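Local coordinates for P43 (PDB 6QIX), which is the major secreted protein of the whipworm Trichuris muris, which tethers to matrix and inhibits the function of interleukin-13, at residues P238-F243 and P275-I280; F243-V248 and K267-D272. All coordinates share one frame; numbering follows the deposited sequence.

Interaction 1 of 2, residues P238-F243 and P275-I280; sequences PEKCGF and PTCGDI
The ring of Phe-243 lies over Gly-278, whose CA sits 4.0 Å from the ring centroid and 18° off the normal, a CH-pi contact displaced toward the CE2 and CZ rim. Carbonyl O of Gly-278 comes in beside it, 3.5 Å from CE2 of Phe-243. On the backbone side, N of Phe-243 donates to O of Cys-277 at 2.9 Å, so main chain and ring of one residue close on two successive residues. Neighbouring Gly-242 N reaches O of Asp-279 (2.7 Å), a bent bond with 140° at the hydrogen. The acceptors belong to a type I beta turn, Thr-276 to Asp-279, closed by its own bond from Asp-279 N to Thr-276 O; the two segments pair although neither is a strand. Cys-241 is bonded to Cys-281 just past the turn, tying the two together, while Cys-277 to Cys-274 is a local link. At the other end Thr-276 turns OG1 between its backbone N and carbonyl carbon (chi1 57°), which aims the hydroxyl at O of Lys-240; it donates in the carbonyl plane at 2.7 Å. Glu-239, extended beyond CG, crosses the threonine at about a right angle, and its OE2 passes 3.6 Å from the methyl CG2 of Thr-276. Lys-240 lays CB against SG of Cys-277 at 3.7 Å, then bends at chi3 and chi4 so that its amine leads away from the turn.

Interaction 2 of 2, residues F243-V248 and K267-D272; sequences FCSFRV and KSCGKD
Arg-247 and Lys-267 face each other as an antiparallel hydrogen-bonded pair: N of Arg-247 gives to O of Lys-267 at 2.8 Å, almost straight at 177°, and the return bond runs from Lys-267 N to Arg-247 O at 2.9 Å. Phe-246 and Ser-268 follow as a non-hydrogen-bonded pair. Beyond them N of Cys-269 donates to O of Ser-245 at 2.8 Å, which carries the pairing past the end of the beta hairpin of strands 246-252 and 262-268.

Among the side chains, Arg-247 runs extended from CG to NE and lays CG against SG of Cys-269 at 3.6 Å. That sulfur is bonded to Cys-200, so the arginine stem packs on a disulfide. On the opposite face of the hairpin, with Ser-268, Phe-246 has its CG between backbone N and carbonyl carbon (chi1 63°), and the ring swings clear of Ser-268, to touch Ile-208 of helix 205-216 and make a cation-pi contact with Lys-266. Farther along, the CD1 and CE1 side of Phe-243 meets O of Cys-269 and CA of Gly-270.

Three waters bridge the two segments. One joins O of Phe-243 to OG of Ser-268, 2.6 Å from each; another accepts from N of Ser-245 and gives to O of Cys-269. The third accepts from Arg-247 NE, in the guanidinium plane, and from Lys-267 NZ, and donates to O of Ser-268. Farther out Asp-273 makes a salt bridge to NH2 of Arg-247, Ser-198 O takes NH1, and Lys-267 makes a cation-pi contact with Trp-197. NE of Arg-247 and NZ of Lys-267 stand 4.7 Å apart, so the shared water and the charge of Asp-273 probably ease the repulsion between these two cations.

Overall arrangement
Interaction 2 is nested along the chain inside the loop closed by interaction 1, and Phe-243 belongs to both. The centres lie about 9 Å apart on the same side of the chain's centre. Interaction 2 is the more buried: a short antiparallel ladder at the open end of the hairpin, extended by ordered waters and two charged side chains. Interaction 1, farther out and partly buried, has loop against turn, irregular backbone bonds and a threonine hydroxyl in place of a ladder. They touch directly where Cys-277 CB packs against Gly-270 O and Lys-240 CD against Ser-245 OG. Disulfides tie both into the surrounding chain.

Interaction 1 of 2, residues P238-F243 and P275-I280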
loop_
_atom_site.group_PDB
_atom_site.type_symbol
_atom_site.label_atom_id
_atom_site.label_comp_id
_atom_site.label_asym_id
_atom_site.label_seq_id
_atom_site.Cartn_x
_atom_site.Cartn_y
_atom_site.Cartn_z
ATOM N N PRO A 238 -7.157 -24.300 2.555
ATOM C CA PRO A 238 -8.234 -24.655 1.628
ATOM C C PRO A 238 -7.927 -24.220 0.207
ATOM O O PRO A 238 -6.912 -23.565 -0.032
ATOM C CB PRO A 238 -9.439 -23.895 2.179
ATOM C CG PRO A 238 -8.858 -22.686 2.794
ATOM C CD PRO A 238 -7.509 -23.118 3.367
ATOM N N GLU A 239 -8.804 -24.568 -0.736
ATOM C CA GLU A 239 -8.692 -24.014 -2.073
ATOM C C GLU A 239 -8.761 -22.481 -2.039
ATOM O O GLU A 239 -9.386 -21.870 -1.151
ATOM C CB GLU A 239 -9.800 -24.545 -2.981
ATOM C CG GLU A 239 -9.859 -26.056 -3.097
ATOM C CD GLU A 239 -11.032 -26.469 -3.938
ATOM O OE1 GLU A 239 -10.815 -27.147 -4.978
ATOM O OE2 GLU A 239 -12.170 -26.081 -3.550
ATOM N N LYS A 240 -8.178 -21.880 -3.075
ATOM C CA LYS A 240 -8.169 -20.433 -3.267
ATOM C C LYS A 240 -9.542 -19.857 -2.978
ATOM O O LYS A 240 -10.550 -20.348 -3.491
ATOM C CB LYS A 240 -7.748 -20.096 -4.703
ATOM C CG LYS A 240 -6.301 -20.378 -4.981
ATOM C CD LYS A 240 -5.985 -20.148 -6.513
ATOM C CE LYS A 240 -6.466 -21.300 -7.346
ATOM N NZ LYS A 240 -5.420 -22.386 -7.405
ATOM N N CYS A 241 -9.578 -18.825 -2.132
ATOM C CA CYS A 241 -10.848 -18.308 -1.662
ATOM C C CYS A 241 -10.672 -16.901 -1.114
ATOM O O CYS A 241 -9.552 -16.438 -0.882
ATOM C CB CYS A 241 -11.429 -19.205 -0.555
ATOM S SG CYS A 241 -10.221 -19.412 0.824
ATOM N N GLY A 242 -11.815 -16.231 -0.882
ATOM C CA GLY A 242 -11.852 -15.019 -0.078
ATOM C C GLY A 242 -11.327 -13.750 -0.727
ATOM O O GLY A 242 -11.072 -12.754 -0.010
ATOM N N PHE A 243 -11.153 -13.758 -2.058
ATOM C CA PHE A 243 -10.352 -12.761 -2.750
ATOM C C PHE A 243 -8.932 -12.667 -2.166
ATOM O O PHE A 243 -8.257 -11.627 -2.279
ATOM C CB PHE A 243 -11.044 -11.395 -2.742
ATOM C CG PHE A 243 -12.388 -11.377 -3.441
ATOM C CD1 PHE A 243 -12.483 -11.149 -4.795
ATOM C CD2 PHE A 243 -13.562 -11.632 -2.743
ATOM C CE1 PHE A 243 -13.710 -11.172 -5.436
ATOM C CE2 PHE A 243 -14.800 -11.623 -3.397
ATOM C CZ PHE A 243 -14.855 -11.390 -4.748
ATOM N N PRO A 275 -12.852 -20.975 -9.738
ATOM C CA PRO A 275 -14.285 -21.125 -9.378
ATOM C C PRO A 275 -14.588 -20.847 -7.905
ATOM O O PRO A 275 -15.711 -20.420 -7.589
ATOM C CB PRO A 275 -14.615 -22.569 -9.781
ATOM C CG PRO A 275 -13.424 -23.152 -10.362
ATOM C CD PRO A 275 -12.347 -22.110 -10.546
ATOM N N THR A 276 -13.634 -21.083 -6.998
ATOM C CA THR A 276 -13.818 -20.812 -5.565
ATOM C C THR A 276 -13.193 -19.490 -5.107
ATOM O O THR A 276 -13.378 -19.082 -3.950
ATOM C CB THR A 276 -13.229 -21.952 -4.697
ATOM O OG1 THR A 276 -11.834 -22.151 -4.973
ATOM C CG2 THR A 276 -13.910 -23.243 -4.929
ATOM N N CYS A 277 -12.501 -18.778 -6.001
ATOM C CA CYS A 277 -11.631 -17.672 -5.588
ATOM C C CYS A 277 -12.376 -16.538 -4.895
ATOM O O CYS A 277 -11.778 -15.794 -4.084
ATOM C CB CYS A 277 -10.927 -17.128 -6.826
ATOM S SG CYS A 277 -9.358 -17.952 -7.214
ATOM N N GLY A 278 -13.643 -16.334 -5.270
ATOM C CA GLY A 278 -14.485 -15.285 -4.748
ATOM C C GLY A 278 -15.434 -15.691 -3.642
ATOM O O GLY A 278 -16.167 -14.839 -3.138
ATOM N N ASP A 279 -15.440 -16.959 -3.266
ATOM C CA ASP A 279 -16.242 -17.439 -2.160
ATOM C C ASP A 279 -15.536 -17.175 -0.838
ATOM O O ASP A 279 -14.307 -17.198 -0.746
ATOM C CB ASP A 279 -16.445 -18.936 -2.252
ATOM C CG ASP A 279 -17.197 -19.369 -3.478
ATOM O OD1 ASP A 279 -17.929 -18.515 -4.049
ATOM O OD2 ASP A 279 -17.086 -20.583 -3.825
ATOM N N ILE A 280 -16.321 -16.993 0.235
ATOM C CA ILE A 280 -15.673 -16.760 1.517
ATOM C C ILE A 280 -14.858 -17.987 1.927
ATOM O O ILE A 280 -15.202 -19.142 1.611
ATOM C CB ILE A 280 -16.742 -16.380 2.564
ATOM C CG1 ILE A 280 -16.119 -15.800 3.824
ATOM C CG2 ILE A 280 -17.705 -17.578 2.830
ATOM C CD1 ILE A 280 -17.086 -14.904 4.589
#

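Interaction 2 of 2, residues F243-V248 and K267-D272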
loop_
_atom_site.group_PDB
_atom_site.type_symbol
_atom_site.label_atom_id
_atom_site.label_comp_id
_atom_site.label_asym_id
_atom_site.label_seq_id
_atom_site.Cartn_x
_atom_site.Cartn_y
_atom_site.Cartn_z
ATOM N N PHE A 243 -11.153 -13.758 -2.058
ATOM C CA PHE A 243 -10.352 -12.761 -2.750
ATOM C C PHE A 243 -8.932 -12.667 -2.166
ATOM O O PHE A 243 -8.257 -11.627 -2.279
ATOM C CB PHE A 243 -11.044 -11.395 -2.742
ATOM C CG PHE A 243 -12.388 -11.377 -3.441
ATOM C CD1 PHE A 243 -12.483 -11.149 -4.795
ATOM C CD2 PHE A 243 -13.562 -11.632 -2.743
ATOM C CE1 PHE A 243 -13.710 -11.172 -5.436
ATOM C CE2 PHE A 243 -14.800 -11.623 -3.397
ATOM C CZ PHE A 243 -14.855 -11.390 -4.748
ATOM N N CYS A 244 -8.441 -13.760 -1.577
ATOM C CA CYS A 244 -7.107 -13.846 -0.974
ATOM C C CYS A 244 -6.031 -14.252 -1.985
ATOM O O CYS A 244 -4.871 -13.810 -1.872
ATOM C CB CYS A 244 -7.144 -14.831 0.223
ATOM S SG CYS A 244 -8.143 -14.203 1.591
ATOM N N SER A 245 -6.389 -15.091 -2.961
ATOM C CA SER A 245 -5.480 -15.385 -4.083
ATOM C C SER A 245 -5.318 -14.147 -4.958
ATOM O O SER A 245 -6.220 -13.333 -5.085
ATOM C CB SER A 245 -6.021 -16.568 -4.891
ATOM O OG SER A 245 -5.087 -16.980 -5.862
ATOM N N PHE A 246 -4.133 -13.991 -5.554
ATOM C CA PHE A 246 -3.809 -12.750 -6.256
ATOM C C PHE A 246 -2.753 -13.013 -7.305
ATOM O O PHE A 246 -1.960 -13.954 -7.195
ATOM C CB PHE A 246 -3.297 -11.643 -5.300
ATOM C CG PHE A 246 -2.022 -12.000 -4.601
ATOM C CD1 PHE A 246 -0.836 -11.468 -5.025
ATOM C CD2 PHE A 246 -2.009 -12.877 -3.541
ATOM C CE1 PHE A 246 0.349 -11.785 -4.401
ATOM C CE2 PHE A 246 -0.819 -13.195 -2.925
ATOM C CZ PHE A 246 0.379 -12.652 -3.393
ATOM N N ARG A 247 -2.764 -12.148 -8.303
ATOM C CA ARG A 247 -1.755 -12.085 -9.355
ATOM C C ARG A 247 -0.786 -10.950 -9.082
ATOM O O ARG A 247 -1.136 -9.948 -8.459
ATOM C CB ARG A 247 -2.407 -11.871 -10.717
ATOM C CG ARG A 247 -3.560 -12.828 -11.019
ATOM C CD ARG A 247 -4.292 -12.362 -12.299
ATOM N NE ARG A 247 -5.439 -13.204 -12.660
ATOM C CZ ARG A 247 -5.385 -14.369 -13.315
ATOM N NH1 ARG A 247 -4.247 -14.849 -13.695
ATOM N NH2 ARG A 247 -6.505 -15.063 -13.576
ATOM N N VAL A 248 0.424 -11.101 -9.610
ATOM C CA VAL A 248 1.443 -10.057 -9.520
ATOM C C VAL A 248 1.910 -9.647 -10.913
ATOM O O VAL A 248 1.943 -10.437 -11.867
ATOM C CB VAL A 248 2.649 -10.480 -8.660
ATOM C CG1 VAL A 248 2.253 -10.818 -7.165
ATOM C CG2 VAL A 248 3.321 -11.674 -9.268
ATOM N N LYS A 267 -3.193 -7.880 -8.178
ATOM C CA LYS A 267 -4.580 -7.928 -8.602
ATOM C C LYS A 267 -5.206 -9.174 -7.993
ATOM O O LYS A 267 -4.805 -10.300 -8.323
ATOM C CB LYS A 267 -4.671 -7.929 -10.142
ATOM C CG LYS A 267 -6.108 -7.964 -10.693
ATOM C CD LYS A 267 -6.121 -7.640 -12.207
ATOM C CE LYS A 267 -7.471 -7.791 -12.770
ATOM N NZ LYS A 267 -7.676 -9.133 -13.316
ATOM N N SER A 268 -6.226 -8.978 -7.136
ATOM C CA SER A 268 -6.867 -10.108 -6.472
ATOM C C SER A 268 -7.613 -10.978 -7.479
ATOM O O SER A 268 -8.035 -10.521 -8.546
ATOM C CB SER A 268 -7.879 -9.637 -5.427
ATOM O OG SER A 268 -7.221 -8.791 -4.532
ATOM N N CYS A 269 -7.790 -12.236 -7.117
ATOM C CA CYS A 269 -8.531 -13.160 -7.971
ATOM C C CYS A 269 -9.919 -13.380 -7.420
ATOM O O CYS A 269 -10.073 -13.639 -6.223
ATOM C CB CYS A 269 -7.811 -14.494 -8.087
ATOM S SG CYS A 269 -6.219 -14.279 -8.990
ATOM N N GLY A 270 -10.910 -13.317 -8.296
ATOM C CA GLY A 270 -12.291 -13.631 -7.935
ATOM C C GLY A 270 -12.914 -14.735 -8.754
ATOM O O GLY A 270 -12.216 -15.595 -9.332
ATOM N N LYS A 271 -14.255 -14.702 -8.797
ATOM C CA LYS A 271 -14.986 -15.832 -9.348
ATOM C C LYS A 271 -14.748 -16.027 -10.845
ATOM O O LYS A 271 -15.020 -17.126 -11.354
ATOM C CB LYS A 271 -16.483 -15.684 -9.048
ATOM C CG LYS A 271 -17.197 -14.667 -9.916
ATOM C CD LYS A 271 -18.655 -14.487 -9.458
ATOM C CE LYS A 271 -19.416 -13.632 -10.399
ATOM N NZ LYS A 271 -20.864 -13.573 -10.009
ATOM N N ASP A 272 -14.248 -15.025 -11.564
ATOM C CA ASP A 272 -13.939 -15.239 -12.978
ATOM C C ASP A 272 -12.499 -15.703 -13.171
ATOM O O ASP A 272 -12.087 -15.970 -14.309
ATOM C CB ASP A 272 -14.208 -13.966 -13.799
ATOM C CG ASP A 272 -15.702 -13.640 -13.920
ATOM O OD1 ASP A 272 -16.565 -14.535 -13.759
ATOM O OD2 ASP A 272 -16.039 -12.451 -14.103
HETATM O O HOH W 1 -7.178 -9.311 -1.992
HETATM O O HOH W 2 -8.983 -15.463 -4.323
HETATM O O HOH W 3 -7.660 -11.291 -11.332
#